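PDB 3GXH: putative phosphatase (DUF442) from Shewanella putrefaciens CN-32, which is a putative phosphatase of the tyrosine and dual-specificity type, probably hydrolysing phosphate esters, although its natural substrate is not established. Local coordinates for residues V75-F89 with Y141-Y155. Sequence-based numbering, arbitrary orientation.
Sequences VDWQNPKVEDVEAFF and YPKWQALLTEVSAKY
Trp144 lies with its indole between two residues of the 75-81 loop. Pro80 rests CG on one face, a CH-pi contact 3.7 Å from the centroid of the five-membered ring. The opposite face takes Trp77 around its CZ3, the two planes inclined at 33°. Val75 CG1 meets the far end of the indole near CH2. Trp77 in turn drives an edge into Tyr141, its CZ2 over the centre of the phenol ring in a T-shaped pair with planes at 77°. With CG anti to the backbone N (chi1 -179°), the Trp77 indole swings back to the helix although its CB points away.

Two backbone carbonyls of the loop are tied down as well. Trp144 NE1 donates to Trp77 O over 2.9 Å, on a lone pair in the carbonyl plane, and Lys143 bends at chi2 and chi4 to bring NZ 2.8 Å from Gln78 O.

Further along, Leu147 reaches between Pro80 and Val85, CD2 touching both, and its CD1 packs on the start of helix 82-94. There Val82 sits as a knob among Leu147, Glu150, Val151 and Lys154. Val85 CG1 and Val151 CG1 meet tip to tip at 4.2 Å.

The helical segments 82-89 and 142-154 cross at -54°. Phe113 of helix 108-120 touches Val75 and Val85. An aromatic cluster thus fastens the loop after strand 69-72 to the start of the C-terminal helix, and an aliphatic seam joins helix 82-94 to it, consistent with the alpha/beta fold of the phosphatase family.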
loop_
_atom_site.group_PDB
_atom_site.type_symbol
_atom_site.label_atom_id
_atom_site.label_comp_id
_atom_site.label_asym_id
_atom_site.label_seq_id
_atom_site.Cartn_x
_atom_site.Cartn_y
_atom_site.Cartn_z
ATOM N N VAL A 75 10.576 -0.690 0.704
ATOM C CA VAL A 75 10.699 -2.106 0.332
ATOM C C VAL A 75 11.566 -2.146 -0.917
ATOM O O VAL A 75 11.287 -1.495 -1.936
ATOM C CB VAL A 75 9.333 -2.721 0.031
ATOM C CG1 VAL A 75 9.466 -4.176 -0.468
ATOM C CG2 VAL A 75 8.462 -2.665 1.277
ATOM N N ASP A 76 12.648 -2.936 -0.824
ATOM C CA ASP A 76 13.534 -3.138 -1.938
ATOM C C ASP A 76 12.879 -4.081 -2.927
ATOM O O ASP A 76 12.474 -5.176 -2.571
ATOM C CB ASP A 76 14.859 -3.760 -1.434
ATOM C CG ASP A 76 15.833 -4.007 -2.574
ATOM O OD1 ASP A 76 16.377 -3.039 -3.080
ATOM O OD2 ASP A 76 16.030 -5.161 -2.967
ATOM N N TRP A 77 12.807 -3.675 -4.186
ATOM C CA TRP A 77 12.178 -4.508 -5.225
ATOM C C TRP A 77 12.863 -5.831 -5.434
ATOM O O TRP A 77 12.182 -6.854 -5.593
ATOM C CB TRP A 77 12.136 -3.754 -6.572
ATOM C CG TRP A 77 11.472 -4.570 -7.623
ATOM C CD1 TRP A 77 12.071 -5.157 -8.690
ATOM C CD2 TRP A 77 10.097 -4.913 -7.705
ATOM N NE1 TRP A 77 11.156 -5.868 -9.415
ATOM C CE2 TRP A 77 9.933 -5.747 -8.815
ATOM C CE3 TRP A 77 8.977 -4.635 -6.894
ATOM C CZ2 TRP A 77 8.686 -6.243 -9.191
ATOM C CZ3 TRP A 77 7.766 -5.122 -7.271
ATOM C CH2 TRP A 77 7.621 -5.918 -8.386
ATOM N N GLN A 78 14.196 -5.852 -5.448
ATOM C CA GLN A 78 14.950 -7.075 -5.734
ATOM C C GLN A 78 15.076 -7.994 -4.513
ATOM O O GLN A 78 15.508 -9.156 -4.623
ATOM C CB GLN A 78 16.343 -6.703 -6.260
ATOM C CG GLN A 78 17.092 -7.860 -6.926
ATOM C CD GLN A 78 18.489 -7.461 -7.387
ATOM O OE1 GLN A 78 18.968 -6.377 -7.060
ATOM N NE2 GLN A 78 19.148 -8.338 -8.140
ATOM N N ASN A 79 14.764 -7.507 -3.327
ATOM C CA ASN A 79 14.862 -8.369 -2.155
ATOM C C ASN A 79 13.888 -7.954 -1.103
ATOM O O ASN A 79 14.258 -7.445 -0.064
ATOM C CB ASN A 79 16.286 -8.347 -1.589
ATOM C CG ASN A 79 16.443 -9.294 -0.359
ATOM O OD1 ASN A 79 15.775 -10.327 -0.294
ATOM N ND2 ASN A 79 17.273 -8.905 0.623
ATOM N N PRO A 80 12.590 -8.087 -1.382
ATOM C CA PRO A 80 11.609 -7.813 -0.375
ATOM C C PRO A 80 11.693 -8.793 0.793
ATOM O O PRO A 80 11.944 -9.984 0.589
ATOM C CB PRO A 80 10.304 -7.941 -1.120
ATOM C CG PRO A 80 10.572 -8.978 -2.177
ATOM C CD PRO A 80 11.978 -8.621 -2.610
ATOM N N LYS A 81 11.560 -8.284 2.003
ATOM C CA LYS A 81 11.827 -9.126 3.169
ATOM C C LYS A 81 10.556 -9.398 3.967
ATOM O O LYS A 81 9.651 -8.546 4.088
ATOM C CB LYS A 81 12.806 -8.409 4.081
ATOM C CG LYS A 81 14.139 -8.043 3.480
ATOM C CD LYS A 81 15.081 -7.724 4.643
ATOM C CE LYS A 81 16.518 -7.404 4.212
ATOM N NZ LYS A 81 16.658 -5.935 3.884
ATOM N N VAL A 82 10.510 -10.574 4.597
ATOM C CA VAL A 82 9.439 -10.885 5.519
ATOM C C VAL A 82 9.334 -9.811 6.615
ATOM O O VAL A 82 8.251 -9.387 6.991
ATOM C CB VAL A 82 9.620 -12.281 6.133
ATOM C CG1 VAL A 82 8.706 -12.446 7.325
ATOM C CG2 VAL A 82 9.380 -13.338 5.060
ATOM N N GLU A 83 10.482 -9.297 7.053
ATOM C CA GLU A 83 10.510 -8.260 8.048
ATOM C C GLU A 83 9.797 -6.976 7.584
ATOM O O GLU A 83 9.224 -6.235 8.390
ATOM C CB GLU A 83 11.965 -7.984 8.425
ATOM C CG GLU A 83 12.323 -6.657 9.005
ATOM C CD GLU A 83 13.845 -6.542 9.172
ATOM O OE1 GLU A 83 14.343 -7.008 10.210
ATOM O OE2 GLU A 83 14.533 -6.042 8.244
ATOM N N ASP A 84 9.860 -6.705 6.285
ATOM C CA ASP A 84 9.149 -5.538 5.730
ATOM C C ASP A 84 7.632 -5.728 5.851
ATOM O O ASP A 84 6.881 -4.837 6.214
ATOM C CB ASP A 84 9.463 -5.275 4.256
ATOM C CG ASP A 84 10.954 -5.070 3.969
ATOM O OD1 ASP A 84 11.659 -4.474 4.843
ATOM O OD2 ASP A 84 11.386 -5.456 2.834
ATOM N N VAL A 85 7.197 -6.926 5.486
ATOM C CA VAL A 85 5.780 -7.276 5.596
ATOM C C VAL A 85 5.307 -7.174 7.043
ATOM O O VAL A 85 4.269 -6.566 7.336
ATOM C CB VAL A 85 5.494 -8.654 4.985
ATOM C CG1 VAL A 85 3.994 -9.042 5.161
ATOM C CG2 VAL A 85 5.884 -8.677 3.504
ATOM N N GLU A 86 6.083 -7.732 7.959
ATOM C CA GLU A 86 5.770 -7.664 9.391
ATOM C C GLU A 86 5.716 -6.232 9.922
ATOM O O GLU A 86 4.850 -5.890 10.700
ATOM C CB GLU A 86 6.782 -8.467 10.201
ATOM C CG GLU A 86 6.670 -9.963 9.986
ATOM C CD GLU A 86 5.406 -10.558 10.576
ATOM O OE1 GLU A 86 4.862 -9.979 11.547
ATOM O OE2 GLU A 86 4.966 -11.617 10.062
ATOM N N ALA A 87 6.634 -5.393 9.451
ATOM C CA ALA A 87 6.621 -4.014 9.834
ATOM C C ALA A 87 5.328 -3.323 9.352
ATOM O O ALA A 87 4.705 -2.516 10.047
ATOM C CB ALA A 87 7.930 -3.280 9.288
ATOM N N PHE A 88 4.918 -3.640 8.132
ATOM C CA PHE A 88 3.623 -3.152 7.648
ATOM C C PHE A 88 2.464 -3.640 8.498
ATOM O O PHE A 88 1.571 -2.890 8.844
ATOM C CB PHE A 88 3.452 -3.569 6.167
ATOM C CG PHE A 88 2.110 -3.279 5.599
ATOM C CD1 PHE A 88 1.664 -1.973 5.467
ATOM C CD2 PHE A 88 1.299 -4.311 5.113
ATOM C CE1 PHE A 88 0.377 -1.703 4.961
ATOM C CE2 PHE A 88 0.017 -4.045 4.593
ATOM C CZ PHE A 88 -0.433 -2.747 4.517
ATOM N N PHE A 89 2.455 -4.925 8.801
ATOM C CA PHE A 89 1.397 -5.451 9.636
ATOM C C PHE A 89 1.331 -4.774 11.006
ATOM O O PHE A 89 0.246 -4.394 11.487
ATOM C CB PHE A 89 1.571 -6.955 9.895
ATOM C CG PHE A 89 1.389 -7.881 8.708
ATOM C CD1 PHE A 89 0.872 -7.495 7.483
ATOM C CD2 PHE A 89 1.749 -9.214 8.876
ATOM C CE1 PHE A 89 0.691 -8.411 6.481
ATOM C CE2 PHE A 89 1.578 -10.139 7.864
ATOM C CZ PHE A 89 1.057 -9.716 6.640
ATOM N N TYR A 141 8.707 -12.848 -11.171
ATOM C CA TYR A 141 9.448 -12.281 -10.047
ATOM C C TYR A 141 9.510 -13.328 -8.905
ATOM O O TYR A 141 8.764 -13.227 -7.918
ATOM C CB TYR A 141 8.822 -10.945 -9.584
ATOM C CG TYR A 141 8.867 -9.884 -10.672
ATOM C CD1 TYR A 141 10.089 -9.389 -11.133
ATOM C CD2 TYR A 141 7.722 -9.425 -11.264
ATOM C CE1 TYR A 141 10.126 -8.406 -12.145
ATOM C CE2 TYR A 141 7.755 -8.447 -12.293
ATOM C CZ TYR A 141 8.967 -7.976 -12.711
ATOM O OH TYR A 141 9.033 -7.016 -13.730
ATOM N N PRO A 142 10.392 -14.307 -9.021
ATOM C CA PRO A 142 10.386 -15.389 -8.034
ATOM C C PRO A 142 10.657 -14.946 -6.614
ATOM O O PRO A 142 10.233 -15.656 -5.676
ATOM C CB PRO A 142 11.524 -16.337 -8.512
ATOM C CG PRO A 142 12.280 -15.584 -9.549
ATOM C CD PRO A 142 11.345 -14.556 -10.124
ATOM N N LYS A 143 11.372 -13.840 -6.401
ATOM C CA LYS A 143 11.614 -13.392 -5.031
ATOM C C LYS A 143 10.296 -12.961 -4.400
ATOM O O LYS A 143 10.060 -13.175 -3.206
ATOM C CB LYS A 143 12.599 -12.257 -4.960
ATOM C CG LYS A 143 13.921 -12.553 -5.650
ATOM C CD LYS A 143 15.061 -12.736 -4.703
ATOM C CE LYS A 143 16.406 -12.584 -5.450
ATOM N NZ LYS A 143 16.601 -11.268 -6.167
ATOM N N TRP A 144 9.463 -12.301 -5.198
ATOM C CA TRP A 144 8.108 -11.927 -4.766
ATOM C C TRP A 144 7.227 -13.149 -4.552
ATOM O O TRP A 144 6.514 -13.240 -3.577
ATOM C CB TRP A 144 7.466 -10.881 -5.700
ATOM C CG TRP A 144 8.051 -9.527 -5.422
ATOM C CD1 TRP A 144 9.146 -8.988 -5.976
ATOM C CD2 TRP A 144 7.537 -8.565 -4.489
ATOM N NE1 TRP A 144 9.405 -7.751 -5.393
ATOM C CE2 TRP A 144 8.411 -7.473 -4.491
ATOM C CE3 TRP A 144 6.462 -8.562 -3.617
ATOM C CZ2 TRP A 144 8.212 -6.353 -3.687
ATOM C CZ3 TRP A 144 6.262 -7.424 -2.812
ATOM C CH2 TRP A 144 7.166 -6.377 -2.807
ATOM N N GLN A 145 7.281 -14.117 -5.453
ATOM C CA GLN A 145 6.524 -15.336 -5.281
ATOM C C GLN A 145 6.904 -15.979 -3.959
ATOM O O GLN A 145 6.046 -16.448 -3.168
ATOM C CB GLN A 145 6.861 -16.298 -6.411
ATOM C CG GLN A 145 6.131 -16.024 -7.690
ATOM C CD GLN A 145 6.387 -17.102 -8.717
ATOM O OE1 GLN A 145 7.509 -17.262 -9.187
ATOM N NE2 GLN A 145 5.341 -17.852 -9.073
ATOM N N ALA A 146 8.215 -16.065 -3.706
ATOM C CA ALA A 146 8.718 -16.728 -2.508
ATOM C C ALA A 146 8.275 -16.022 -1.237
ATOM O O ALA A 146 7.900 -16.654 -0.242
ATOM C CB ALA A 146 10.281 -16.821 -2.530
ATOM N N LEU A 147 8.295 -14.709 -1.267
ATOM C CA LEU A 147 7.839 -13.869 -0.149
ATOM C C LEU A 147 6.379 -14.177 0.142
ATOM O O LEU A 147 5.985 -14.443 1.303
ATOM C CB LEU A 147 8.001 -12.382 -0.439
ATOM C CG LEU A 147 7.494 -11.428 0.648
ATOM C CD1 LEU A 147 8.383 -11.515 1.873
ATOM C CD2 LEU A 147 7.383 -10.004 0.105
ATOM N N LEU A 148 5.554 -14.124 -0.889
ATOM C CA LEU A 148 4.135 -14.362 -0.712
ATOM C C LEU A 148 3.833 -15.758 -0.163
ATOM O O LEU A 148 3.004 -15.914 0.740
ATOM C CB LEU A 148 3.358 -14.111 -1.982
ATOM C CG LEU A 148 2.931 -12.625 -2.220
ATOM C CD1 LEU A 148 4.117 -11.653 -2.112
ATOM C CD2 LEU A 148 2.215 -12.540 -3.565
ATOM N N THR A 149 4.535 -16.759 -0.661
ATOM C CA THR A 149 4.336 -18.153 -0.223
ATOM C C THR A 149 4.754 -18.274 1.233
ATOM O O THR A 149 4.041 -18.879 2.045
ATOM C CB THR A 149 5.147 -19.116 -1.109
ATOM O OG1 THR A 149 4.654 -19.087 -2.461
ATOM C CG2 THR A 149 5.113 -20.576 -0.547
ATOM N N GLU A 150 5.887 -17.705 1.587
ATOM C CA GLU A 150 6.455 -17.828 2.942
ATOM C C GLU A 150 5.532 -17.160 3.945
ATOM O O GLU A 150 5.261 -17.715 5.014
ATOM C CB GLU A 150 7.852 -17.178 3.021
ATOM C CG GLU A 150 8.521 -17.263 4.432
ATOM C CD GLU A 150 10.041 -16.932 4.442
ATOM O OE1 GLU A 150 10.658 -16.760 3.353
ATOM O OE2 GLU A 150 10.623 -16.852 5.557
ATOM N N VAL A 151 5.036 -15.977 3.610
ATOM C CA VAL A 151 4.222 -15.238 4.570
ATOM C C VAL A 151 2.862 -15.882 4.676
ATOM O O VAL A 151 2.315 -15.939 5.811
ATOM C CB VAL A 151 4.051 -13.770 4.187
ATOM C CG1 VAL A 151 2.948 -13.088 5.063
ATOM C CG2 VAL A 151 5.325 -13.033 4.336
ATOM N N SER A 152 2.289 -16.359 3.564
ATOM C CA SER A 152 0.992 -17.026 3.573
ATOM C C SER A 152 1.067 -18.233 4.496
ATOM O O SER A 152 0.218 -18.404 5.381
ATOM C CB SER A 152 0.566 -17.441 2.174
ATOM O OG SER A 152 0.402 -16.308 1.336
ATOM N N ALA A 153 2.096 -19.060 4.319
ATOM C CA ALA A 153 2.294 -20.247 5.195
ATOM C C ALA A 153 2.515 -19.895 6.677
ATOM O O ALA A 153 1.994 -20.596 7.565
ATOM C CB ALA A 153 3.439 -21.128 4.676
ATOM N N LYS A 154 3.259 -18.834 6.954
ATOM C CA LYS A 154 3.552 -18.397 8.313
ATOM C C LYS A 154 2.278 -18.047 9.088
ATOM O O LYS A 154 2.183 -18.351 10.298
ATOM C CB LYS A 154 4.494 -17.184 8.278
ATOM C CG LYS A 154 4.922 -16.710 9.646
ATOM C CD LYS A 154 5.974 -15.604 9.590
ATOM C CE LYS A 154 6.244 -15.054 10.996
ATOM N NZ LYS A 154 7.470 -14.212 11.031
ATOM N N TYR A 155 1.299 -17.453 8.385
ATOM C CA TYR A 155 0.102 -16.928 9.050
ATOM C C TYR A 155 -1.152 -17.746 8.773
ATOM O O TYR A 155 -2.275 -17.222 8.793
ATOM C CB TYR A 155 -0.095 -15.455 8.712
ATOM C CG TYR A 155 0.910 -14.607 9.434
ATOM C CD1 TYR A 155 0.848 -14.466 10.817
ATOM C CD2 TYR A 155 1.947 -13.995 8.758
ATOM C CE1 TYR A 155 1.771 -13.717 11.501
ATOM C CE2 TYR A 155 2.878 -13.233 9.435
ATOM C CZ TYR A 155 2.783 -13.097 10.811
ATOM O OH TYR A 155 3.706 -12.346 11.495
#